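Heme oxygenase (mycobilin-producing) (Mycobacterium tuberculosis, PDB 6PLE) degrades heme by oxidatively opening its porphyrin ring to mycobilin with release of iron, using an electron donor. Local coordinates at residues Val4-Ile9 and Leu90-Val95. The protein carries 1 engineered substitution. Residues are numbered along the deposited sequence; the frame is centred on the assembly and turned at random.
With BLA (biliverdine IX alpha), chain C.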
ATOM      1  N   VAL A   4     -14.491 -15.269   1.339  1.00 35.96           N
ATOM      2  CA  VAL A   4     -14.661 -14.115   2.215  1.00 35.49           C
ATOM      3  C   VAL A   4     -13.290 -13.540   2.485  1.00 33.24           C
ATOM      4  O   VAL A   4     -12.358 -14.287   2.791  1.00 34.75           O
ATOM      5  CB  VAL A   4     -15.362 -14.472   3.542  1.00 34.85           C
ATOM      6  CG1 VAL A   4     -15.140 -13.382   4.559  1.00 32.06           C
ATOM      7  CG2 VAL A   4     -16.822 -14.654   3.319  1.00 37.29           C
ATOM      8  N   LYS A   5     -13.165 -12.229   2.352  1.00 31.93           N
ATOM      9  CA  LYS A   5     -11.957 -11.490   2.668  1.00 28.64           C
ATOM     10  C   LYS A   5     -12.268 -10.621   3.865  1.00 33.77           C
ATOM     11  O   LYS A   5     -13.154  -9.770   3.788  1.00 38.12           O
ATOM     12  CB  LYS A   5     -11.529 -10.584   1.509  1.00 34.37           C
ATOM     13  CG  LYS A   5     -10.528 -11.140   0.513  1.00 34.94           C
ATOM     14  CD  LYS A   5     -10.930 -12.474  -0.046  1.00 31.99           C
ATOM     15  CE  LYS A   5      -9.920 -12.902  -1.079  1.00 29.77           C
ATOM     16  NZ  LYS A   5      -9.520 -14.335  -1.001  1.00 30.44           N
ATOM     17  N   ILE A   6     -11.508 -10.774   4.945  1.00 33.16           N
ATOM     18  CA  ILE A   6     -11.677  -9.926   6.112  1.00 32.53           C
ATOM     19  C   ILE A   6     -10.460  -9.034   6.230  1.00 31.95           C
ATOM     20  O   ILE A   6      -9.325  -9.507   6.093  1.00 40.41           O
ATOM     21  CB  ILE A   6     -11.894 -10.751   7.384  1.00 36.27           C
ATOM     22  CG1 ILE A   6     -13.243 -11.479   7.268  1.00 34.11           C
ATOM     23  CG2 ILE A   6     -11.817  -9.835   8.595  1.00 28.44           C
ATOM     24  CD1 ILE A   6     -13.719 -12.078   8.569  1.00 32.44           C
ATOM     25  N   ASN A   7     -10.697  -7.744   6.466  1.00 30.37           N
ATOM     26  CA  ASN A   7      -9.633  -6.750   6.578  1.00 34.53           C
ATOM     27  C   ASN A   7      -9.690  -6.153   7.979  1.00 35.25           C
ATOM     28  O   ASN A   7     -10.605  -5.394   8.308  1.00 34.03           O
ATOM     29  CB  ASN A   7      -9.762  -5.679   5.484  1.00 29.77           C
ATOM     30  CG  ASN A   7      -8.773  -4.526   5.652  1.00 36.07           C
ATOM     31  OD1 ASN A   7      -7.876  -4.553   6.505  1.00 32.62           O
ATOM     32  ND2 ASN A   7      -8.940  -3.494   4.826  1.00 37.93           N
ATOM     33  N   ALA A   8      -8.714  -6.495   8.807  1.00 34.20           N
ATOM     34  CA  ALA A   8      -8.655  -5.929  10.151  1.00 34.08           C
ATOM     35  C   ALA A   8      -7.942  -4.586  10.074  1.00 32.27           C
ATOM     36  O   ALA A   8      -6.720  -4.527   9.962  1.00 37.14           O
ATOM     37  CB  ALA A   8      -7.972  -6.894  11.111  1.00 26.76           C
ATOM     38  N   ILE A   9      -8.703  -3.497  10.095  1.00 32.51           N
ATOM     39  CA  ILE A   9      -8.136  -2.160   9.971  1.00 31.99           C
ATOM     40  C   ILE A   9      -7.831  -1.608  11.358  1.00 38.29           C
ATOM     41  O   ILE A   9      -8.668  -1.690  12.262  1.00 39.55           O
ATOM     42  CB  ILE A   9      -9.087  -1.232   9.195  1.00 34.17           C
ATOM     43  CG1 ILE A   9      -9.281  -1.741   7.759  1.00 35.93           C
ATOM     44  CG2 ILE A   9      -8.539   0.166   9.156  1.00 29.78           C
ATOM     45  CD1 ILE A   9      -9.952  -0.728   6.825  1.00 32.03           C
ATOM     46  N   LEU A  90      -7.224 -11.213   5.987  1.00 33.41           N
ATOM     47  CA  LEU A  90      -7.509 -12.588   6.343  1.00 31.95           C
ATOM     48  C   LEU A  90      -8.430 -13.153   5.272  1.00 32.52           C
ATOM     49  O   LEU A  90      -9.466 -12.560   4.968  1.00 34.76           O
ATOM     50  CB  LEU A  90      -8.154 -12.661   7.736  1.00 32.80           C
ATOM     51  CG  LEU A  90      -7.701 -11.542   8.704  1.00 34.48           C
ATOM     52  CD1 LEU A  90      -8.435 -11.566  10.036  1.00 34.77           C
ATOM     53  CD2 LEU A  90      -6.206 -11.601   8.977  1.00 29.01           C
ATOM     54  N   GLU A  91      -8.046 -14.286   4.701  1.00 27.40           N
ATOM     55  CA  GLU A  91      -8.709 -14.855   3.546  1.00 29.11           C
ATOM     56  C   GLU A  91      -9.213 -16.260   3.857  1.00 31.60           C
ATOM     57  O   GLU A  91      -8.470 -17.099   4.381  1.00 29.69           O
ATOM     58  CB  GLU A  91      -7.753 -14.870   2.359  1.00 31.26           C
ATOM     59  CG  GLU A  91      -7.246 -13.487   2.027  1.00 35.47           C
ATOM     60  CD  GLU A  91      -6.233 -13.477   0.911  1.00 39.26           C
ATOM     61  OE1 GLU A  91      -6.583 -13.843  -0.234  1.00 34.20           O
ATOM     62  OE2 GLU A  91      -5.080 -13.083   1.183  1.00 49.83           O
ATOM     63  N   PHE A  92     -10.471 -16.516   3.501  1.00 32.61           N
ATOM     64  CA  PHE A  92     -11.174 -17.726   3.898  1.00 30.94           C
ATOM     65  C   PHE A  92     -11.952 -18.295   2.726  1.00 32.56           C
ATOM     66  O   PHE A  92     -12.288 -17.581   1.783  1.00 35.11           O
ATOM     67  CB  PHE A  92     -12.166 -17.452   5.018  1.00 26.76           C
ATOM     68  CG  PHE A  92     -11.582 -16.772   6.197  1.00 26.76           C
ATOM     69  CD1 PHE A  92     -11.500 -15.401   6.244  1.00 27.06           C
ATOM     70  CD2 PHE A  92     -11.127 -17.518   7.287  1.00 30.65           C
ATOM     71  CE1 PHE A  92     -10.966 -14.785   7.352  1.00 33.76           C
ATOM     72  CE2 PHE A  92     -10.599 -16.919   8.384  1.00 24.58           C
ATOM     73  CZ  PHE A  92     -10.524 -15.557   8.437  1.00 26.96           C
ATOM     74  N   GLU A  93     -12.275 -19.582   2.822  1.00 32.53           N
ATOM     75  CA  GLU A  93     -13.291 -20.213   1.989  1.00 36.99           C
ATOM     76  C   GLU A  93     -14.539 -20.461   2.834  1.00 39.88           C
ATOM     77  O   GLU A  93     -14.432 -20.896   3.985  1.00 39.98           O
ATOM     78  CB  GLU A  93     -12.793 -21.533   1.399  1.00 39.42           C
ATOM     79  CG  GLU A  93     -12.096 -21.392   0.058  1.00 53.44           C
ATOM     80  CD  GLU A  93     -12.391 -22.539  -0.905  1.00 58.85           C
ATOM     81  OE1 GLU A  93     -11.683 -22.657  -1.936  1.00 67.88           O
ATOM     82  OE2 GLU A  93     -13.326 -23.317  -0.642  1.00 54.03           O
ATOM     83  N   VAL A  94     -15.713 -20.162   2.271  1.00 35.27           N
ATOM     84  CA  VAL A  94     -16.999 -20.332   2.952  1.00 34.46           C
ATOM     85  C   VAL A  94     -17.397 -21.803   2.919  1.00 40.44           C
ATOM     86  O   VAL A  94     -17.757 -22.329   1.867  1.00 44.53           O
ATOM     87  CB  VAL A  94     -18.091 -19.471   2.314  1.00 37.65           C
ATOM     88  CG1 VAL A  94     -19.386 -19.591   3.090  1.00 34.27           C
ATOM     89  CG2 VAL A  94     -17.648 -18.025   2.237  1.00 41.52           C
ATOM     90  N   VAL A  95     -17.388 -22.453   4.081  1.00 42.55           N
ATOM     91  CA  VAL A  95     -17.629 -23.889   4.180  1.00 39.54           C
ATOM     92  C   VAL A  95     -19.034 -24.235   4.700  1.00 40.49           C
ATOM     93  O   VAL A  95     -19.496 -25.370   4.498  1.00 35.79           O
ATOM     94  CB  VAL A  95     -16.508 -24.514   5.053  1.00 40.19           C
ATOM     95  CG1 VAL A  95     -16.920 -25.776   5.745  1.00 42.79           C
ATOM     96  CG2 VAL A  95     -15.269 -24.776   4.206  1.00 43.66           C
TER
HETATM   97  CHA BLA C 301     -10.800   2.327   3.685  1.00 41.61           C
HETATM   98  NA  BLA C 301     -12.034   0.739   2.080  1.00 32.66           N
HETATM   99  C1A BLA C 301     -11.917   1.919   2.714  1.00 37.33           C
HETATM  100  C2A BLA C 301     -12.961   2.715   2.379  1.00 37.56           C
HETATM  101  C3A BLA C 301     -13.742   2.008   1.514  1.00 35.12           C
HETATM  102  C4A BLA C 301     -13.151   0.768   1.329  1.00 27.07           C
HETATM  103  CMA BLA C 301     -15.041   2.493   0.881  1.00 41.44           C
HETATM  104  CAA BLA C 301     -13.100   4.126   2.959  1.00 38.25           C
HETATM  105  CBA BLA C 301     -12.428   5.168   2.046  1.00 40.59           C
HETATM  106  CGA BLA C 301     -11.037   5.554   2.560  1.00 46.17           C
HETATM  107  O1A BLA C 301     -10.836   5.967   3.732  1.00 42.74           O
HETATM  108  O2A BLA C 301     -10.064   5.474   1.780  1.00 48.84           O
HETATM  109  CHB BLA C 301     -13.591  -0.449   0.469  1.00 31.18           C
HETATM  110  NB  BLA C 301     -11.992  -1.874   1.895  1.00 31.65           N
HETATM  111  C1B BLA C 301     -13.043  -1.639   0.786  1.00 33.40           C
HETATM  112  C2B BLA C 301     -13.284  -2.991   0.185  1.00 35.12           C
HETATM  113  C3B BLA C 301     -12.470  -3.956   0.848  1.00 28.81           C
HETATM  114  C4B BLA C 301     -11.631  -3.346   1.921  1.00 31.24           C
HETATM  115  CMB BLA C 301     -14.253  -3.310  -0.968  1.00 33.71           C
HETATM  116  OB  BLA C 301     -10.850  -3.868   2.634  1.00 29.68           O
HETATM  117  CAB BLA C 301     -12.422  -5.440   0.525  1.00 34.74           C
HETATM  118  CBB BLA C 301     -11.853  -5.844  -0.593  1.00 38.08           C
HETATM  119  NC  BLA C 301      -8.956  -1.702   0.918  1.00 34.70           N
HETATM  120  C1C BLA C 301      -9.087  -2.905  -0.041  1.00 36.05           C
HETATM  121  C2C BLA C 301      -8.004  -3.863   0.324  1.00 29.16           C
HETATM  122  C3C BLA C 301      -7.240  -3.344   1.414  1.00 38.02           C
HETATM  123  C4C BLA C 301      -7.757  -2.007   1.831  1.00 34.75           C
HETATM  124  CMC BLA C 301      -7.769  -5.201  -0.382  1.00 34.22           C
HETATM  125  OC  BLA C 301      -9.892  -3.036  -0.900  1.00 44.63           O
HETATM  126  CAC BLA C 301      -6.034  -3.978   2.120  1.00 33.43           C
HETATM  127  CBC BLA C 301      -6.117  -5.133   2.729  1.00 33.21           C
HETATM  128  CHD BLA C 301      -7.253  -1.303   2.837  1.00 32.30           C
HETATM  129  ND  BLA C 301      -9.343   0.345   2.945  1.00 33.35           N
HETATM  130  C1D BLA C 301      -8.009  -0.093   3.405  1.00 29.76           C
HETATM  131  C2D BLA C 301      -7.495   0.831   4.459  1.00 34.37           C
HETATM  132  C3D BLA C 301      -8.542   1.844   4.670  1.00 30.96           C
HETATM  133  C4D BLA C 301      -9.698   1.572   3.745  1.00 34.74           C
HETATM  134  CMD BLA C 301      -6.147   0.739   5.195  1.00 34.14           C
HETATM  135  CAD BLA C 301      -8.543   3.044   5.601  1.00 39.34           C
HETATM  136  CBD BLA C 301      -8.276   4.223   4.658  1.00 41.89           C
HETATM  137  CGD BLA C 301      -8.039   5.504   5.442  1.00 46.30           C
HETATM  138  O1D BLA C 301      -7.115   5.552   6.288  1.00 52.70           O
HETATM  139  O2D BLA C 301      -8.766   6.508   5.230  1.00 46.68           O
HETATM  140  O   HOH W   1     -10.392 -16.824   0.056  1.00 30.53           O
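In the antiparallel sheet of this dimeric alpha+beta barrel protein, the inner strand 3-9 pairs with strand 89-93, the outermost at this side within the chain, through bridges Val4–Phe92, Lys5–Glu91 and Ile6–Leu90. Ile6 and Leu90 form a hydrogen-bonded pair with short bonds both ways, Ile6 N to Leu90 O and Leu90 N to Ile6 O each 2.7 Å; Val4 and Phe92 form the other hydrogen-bonded pair, with longer bonds, and Lys5–Glu91 is the non-hydrogen-bonded pair between them. Val4, Ile6, Leu90 and Phe92 share one face; branched apolar side chains suit it, since Val4 also packs on Val54 and His56 of strand 51-57 and Ile6 on Phe52. Turned beside the backbone N (chi1 -53°), the Phe92 ring brings CE1 within 4.0 Å of Ile6 CG1, while Val4 O lies in the ring plane at its edge. Leu90 CD1 meets Ile6 CG2 at 4.1 Å, and beyond the strand Val94 CG2 touches Val4 CG2 at 3.6 Å.

Lys5, Asn7 and Glu91 occupy the other face, that of the biliverdin pocket. The long Lys5 chain, bent at chi2 (52°), carries NZ across to Glu91 OE1 in a 3.1 Å salt bridge that uses the anti lone pair of the carboxylate. NZ has its stronger partner in Asp60, whose OD1 forms a further salt bridge; two carboxylates would favour the charged ammonium. Further along, the amide N-H of Asn7 suits the carbonyl oxygen OB of biliverdin, ND2 donating at 2.9 Å, while Ile9 lays its CD1 methyl against ring carbon C3D. A water ties the ammonium to the neighbouring strand's backbone, accepting from Lys5 NZ at 2.8 Å and donating to Phe92 O.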